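Local atomic coordinates of insulinase family protease (Yersinia pestis, PDB entry 3GO9), a protein that belongs to the insulinase (M16) family of zinc peptidases but has a degenerate HxxEH motif, so that its peptidase activity is uncertain. Residues A88-L93 with L132-D137; S81-T86 with A139-V144. One frame throughout, in Å; residues are numbered along the deposited sequence.

Contact 1: A88-L93 with L132-D137; sequences AQLQSL and LAWLSD
Leu90 and Trp134 lie where the two helical segments come nearest, with Leu90 CA 8.3 Å from Trp134 CA. Both segments are interior pieces of longer helices, 87-95 and 125-140. The backbones stay well apart, and the gap is bridged by three buried apolar side chains.

Leu90 and Leu93 are three residues apart on the helix, and both reach Trp134. The CD1 methyl of Leu90 touches Trp134 CD1 at 3.6 Å. The same methyl is 3.7 Å from Trp134 NE1, so it lies against the pyrrole part of the indole. The CB of Leu93 is directed at helix 125-140, and its CD2 methyl makes the contact. That methyl rests on Trp134 CB at 3.6 Å and is 4.0 Å from Trp134 CG, at the root of the ring. Neither methyl sits squarely over the ring face or at its edge. The Leu93 side chain as a whole crosses that of Trp134 at about a right angle.

The arrangement is a helix-helix packing in the insulinase-family part of the chain. Helix 125-140 also lies against the seven-stranded sheet, where Leu135 touches Leu52 and Leu54 of strand 50-56. Trp134 has CG anti to its own N (chi1 -174°), which carries the indole out from the helix toward the two leucines. The ring is fixed further by a hydrogen bond from Trp134 NE1 to Ala78 O and by an edge-to-face stack with Trp94. The buried N-H is therefore satisfied.

Other parts of the fold close in around the three side chains. Trp134 also touches Leu118 of strand 114-120. Phe85, in the loop before helix 87-95, packs against both Leu90 and Leu93.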
# COMPACT_ATOMS: atom_id res chain seq x y z
N ALA A 88 31.53 7.02 -11.93
CA ALA A 88 32.04 6.42 -10.70
C ALA A 88 31.27 6.87 -9.48
O ALA A 88 30.91 6.06 -8.61
CB ALA A 88 33.57 6.68 -10.53
N GLN A 89 30.96 8.15 -9.41
CA GLN A 89 30.22 8.66 -8.26
C GLN A 89 28.78 8.12 -8.25
O GLN A 89 28.21 7.84 -7.15
CB GLN A 89 30.24 10.17 -8.29
CG GLN A 89 31.63 10.79 -8.08
CD GLN A 89 31.70 12.25 -8.39
OE1 GLN A 89 30.89 12.82 -9.14
NE2 GLN A 89 32.75 12.90 -7.84
N LEU A 90 28.19 8.01 -9.44
CA LEU A 90 26.79 7.50 -9.53
C LEU A 90 26.71 6.05 -9.09
O LEU A 90 25.82 5.69 -8.35
CB LEU A 90 26.25 7.65 -10.95
CG LEU A 90 24.82 7.19 -11.18
CD1 LEU A 90 23.89 7.98 -10.37
CD2 LEU A 90 24.49 7.33 -12.70
N GLN A 91 27.67 5.26 -9.54
CA GLN A 91 27.75 3.86 -9.17
C GLN A 91 27.99 3.76 -7.64
O GLN A 91 27.37 2.93 -6.97
CB GLN A 91 28.87 3.16 -9.94
CG GLN A 91 29.23 1.77 -9.39
CD GLN A 91 30.30 1.05 -10.22
OE1 GLN A 91 31.49 1.33 -10.07
NE2 GLN A 91 29.86 0.09 -11.06
N SER A 92 28.89 4.59 -7.11
CA SER A 92 29.21 4.55 -5.67
C SER A 92 27.93 4.81 -4.82
O SER A 92 27.68 4.11 -3.83
CB SER A 92 30.32 5.52 -5.31
OG SER A 92 30.44 5.68 -3.90
N LEU A 93 27.12 5.78 -5.22
CA LEU A 93 25.90 6.06 -4.49
C LEU A 93 25.01 4.84 -4.46
O LEU A 93 24.51 4.46 -3.39
CB LEU A 93 25.12 7.25 -5.08
CG LEU A 93 23.72 7.45 -4.56
CD1 LEU A 93 23.70 7.79 -3.07
CD2 LEU A 93 23.06 8.62 -5.38
N LEU A 132 20.59 13.54 -1.97
CA LEU A 132 19.81 14.72 -2.28
C LEU A 132 20.16 15.30 -3.65
O LEU A 132 19.27 15.84 -4.35
CB LEU A 132 19.94 15.77 -1.17
CG LEU A 132 19.36 15.40 0.20
CD1 LEU A 132 19.57 16.59 1.15
CD2 LEU A 132 17.86 15.07 0.15
N ALA A 133 21.44 15.17 -4.06
CA ALA A 133 21.89 15.67 -5.34
C ALA A 133 21.28 14.80 -6.46
O ALA A 133 20.81 15.35 -7.48
CB ALA A 133 23.38 15.66 -5.35
N TRP A 134 21.25 13.48 -6.26
CA TRP A 134 20.68 12.59 -7.24
C TRP A 134 19.19 12.89 -7.38
O TRP A 134 18.64 12.95 -8.47
CB TRP A 134 20.89 11.10 -6.91
CG TRP A 134 20.44 10.20 -8.01
CD1 TRP A 134 21.12 9.90 -9.16
CD2 TRP A 134 19.16 9.53 -8.12
NE1 TRP A 134 20.37 9.05 -9.95
CE2 TRP A 134 19.18 8.80 -9.32
CE3 TRP A 134 18.01 9.47 -7.32
CZ2 TRP A 134 18.11 8.04 -9.74
CZ3 TRP A 134 16.95 8.65 -7.73
CH2 TRP A 134 17.02 7.97 -8.95
N LEU A 135 18.52 13.08 -6.25
CA LEU A 135 17.07 13.31 -6.26
C LEU A 135 16.74 14.68 -6.89
O LEU A 135 15.73 14.80 -7.61
CB LEU A 135 16.47 13.23 -4.88
CG LEU A 135 16.45 11.81 -4.29
CD1 LEU A 135 16.19 11.86 -2.76
CD2 LEU A 135 15.43 10.91 -4.95
N SER A 136 17.56 15.69 -6.60
CA SER A 136 17.36 17.03 -7.24
C SER A 136 17.74 17.07 -8.71
O SER A 136 17.06 17.73 -9.51
CB SER A 136 17.98 18.15 -6.42
OG SER A 136 19.36 17.98 -6.20
N ASP A 137 18.79 16.36 -9.09
CA ASP A 137 19.08 16.15 -10.52
C ASP A 137 17.87 15.51 -11.20
O ASP A 137 17.45 15.94 -12.29
CB ASP A 137 20.28 15.19 -10.74
CG ASP A 137 21.65 15.76 -10.42
OD1 ASP A 137 21.81 16.99 -10.15
OD2 ASP A 137 22.61 14.92 -10.54

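Contact 2: S81-T86 with A139-V144; sequences SSASFT and AGNLAV
The loop joining helix 70-80 to helix 87-95 runs beside the chain leaving helix 125-140, and two waters bridge them. Ser81 faces Ala143 and Ala83 faces Asn141, so the two backbones run in antiparallel order. They are too far apart to bond directly. Each water links an N-H of one segment to a C=O of the other, as in a water-mediated antiparallel pair.

The first water donates to Ser81 O at 2.7 Å. It accepts from Ala143 N at 3.0 Å. The second water accepts from Ala83 N at 2.8 Å. Its donated bond goes to Asn141 O at 2.7 Å. Four backbone polar atoms are satisfied in this way.

Direct contact is slight and lies near the surface. The methyl CB of Ala143 points toward the loop and meets Ser81 OG at 3.2 Å. At the other end, Ala83 CB packs against the amide nitrogen of Asn141, with Ala83 CB to Asn141 ND2 at 3.4 Å. Asn141 holds CG anti to its N (chi1 -164°), and this brings the amide up to that methyl.

The loop itself is built round a type I beta turn, Ser82 to Phe85, closed by Phe85 N to Ser82 O at 2.9 Å. The turn leads straight into Thr86, the N-cap of helix 87-95. The Thr86 side chain caps a backbone N of the helix, and Gln89 OE1 accepts from Thr86 N in return, as in a capping box.

On the other side, Ala143 is the centre of an inverse gamma turn. Thr148 OG1 of helix 146-153 bonds to Ala143 O. Between the two bridged residues, Leu142 turns its CB away from the loop, and its side chain touches Leu74 and Ala78 of helix 70-80.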
# COMPACT_ATOMS: atom_id res chain seq x y z
N SER A 81 22.69 8.27 -16.16
CA SER A 81 23.58 9.40 -15.96
C SER A 81 22.87 10.44 -15.14
O SER A 81 21.63 10.56 -15.23
CB SER A 81 24.05 9.95 -17.30
OG SER A 81 23.21 10.94 -17.78
N SER A 82 23.63 11.18 -14.34
CA SER A 82 23.04 12.22 -13.52
C SER A 82 23.96 13.42 -13.50
O SER A 82 25.17 13.26 -13.33
CB SER A 82 22.73 11.72 -12.14
OG SER A 82 21.79 12.51 -11.43
N ALA A 83 23.40 14.59 -13.70
CA ALA A 83 24.23 15.78 -14.01
C ALA A 83 25.32 16.09 -12.96
O ALA A 83 26.43 16.54 -13.34
CB ALA A 83 23.37 17.02 -14.25
N SER A 84 25.07 15.81 -11.69
CA SER A 84 26.01 16.14 -10.62
C SER A 84 27.04 15.04 -10.37
O SER A 84 27.85 15.17 -9.45
CB SER A 84 25.28 16.38 -9.32
OG SER A 84 24.35 17.45 -9.41
N PHE A 85 27.03 14.00 -11.19
CA PHE A 85 27.82 12.80 -10.92
C PHE A 85 28.69 12.36 -12.09
O PHE A 85 28.24 12.28 -13.23
CB PHE A 85 26.89 11.61 -10.64
CG PHE A 85 26.11 11.75 -9.39
CD1 PHE A 85 26.46 11.06 -8.25
CD2 PHE A 85 24.98 12.55 -9.34
CE1 PHE A 85 25.72 11.17 -7.07
CE2 PHE A 85 24.24 12.67 -8.12
CZ PHE A 85 24.65 11.99 -6.99
N THR A 86 29.93 11.98 -11.82
CA THR A 86 30.63 11.10 -12.76
C THR A 86 30.04 9.69 -12.70
O THR A 86 29.37 9.33 -11.75
CB THR A 86 32.14 10.99 -12.41
OG1 THR A 86 32.29 10.31 -11.17
CG2 THR A 86 32.77 12.38 -12.36
N ALA A 139 14.70 15.42 -10.22
CA ALA A 139 13.47 16.24 -10.07
C ALA A 139 13.45 17.37 -11.05
O ALA A 139 12.36 17.73 -11.57
CB ALA A 139 13.35 16.79 -8.68
N GLY A 140 14.60 17.97 -11.31
CA GLY A 140 14.67 19.18 -12.14
C GLY A 140 15.64 19.27 -13.27
O GLY A 140 15.57 20.24 -14.03
N ASN A 141 16.56 18.31 -13.40
CA ASN A 141 17.59 18.38 -14.46
C ASN A 141 17.89 17.00 -15.04
O ASN A 141 19.02 16.66 -15.35
CB ASN A 141 18.86 19.02 -13.92
CG ASN A 141 19.82 19.49 -15.03
OD1 ASN A 141 19.42 19.80 -16.13
ND2 ASN A 141 21.12 19.48 -14.72
N LEU A 142 16.85 16.23 -15.22
CA LEU A 142 16.97 14.83 -15.71
C LEU A 142 17.71 14.80 -17.05
O LEU A 142 17.47 15.66 -17.91
CB LEU A 142 15.58 14.20 -15.84
CG LEU A 142 15.57 12.72 -16.23
CD1 LEU A 142 16.15 11.90 -15.11
CD2 LEU A 142 14.11 12.24 -16.57
N ALA A 143 18.62 13.84 -17.22
CA ALA A 143 19.46 13.75 -18.39
C ALA A 143 18.70 13.03 -19.50
O ALA A 143 18.73 11.82 -19.60
CB ALA A 143 20.82 13.02 -18.05
N VAL A 144 17.97 13.79 -20.29
CA VAL A 144 17.11 13.23 -21.32
C VAL A 144 17.75 13.62 -22.66
O VAL A 144 17.71 14.77 -23.07
CB VAL A 144 15.67 13.78 -21.23
CG1 VAL A 144 14.77 13.08 -22.28
CG2 VAL A 144 15.10 13.61 -19.81
O HOH W 1 19.64 12.38 -14.81
O HOH W 2 20.71 14.81 -14.36

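Contacts 1 and 2 have centres 8 Å apart, and both use helix 125-140. In sequence, contact 1 is nested inside the loop closed by contact 2. Asp137 joins them directly. Its OD1 is 2.7 Å from Ser84 OG and its OD2 is 2.7 Å from Ser82 OG, both probable hydrogen bonds. The carboxylate thus probably holds the two serine hydroxyls of the 82-85 turn. Ser82 OG also packs on Trp134 CD1 at 3.5 Å. Trp134 has its side chain about 14 Å from a bound zinc ion. Helix 70-80 carries His72, which binds zinc with Asp158 and Ile160. M16 peptidases have HxxEH where this chain has HLLPR from His72, so catalysis here is doubtful.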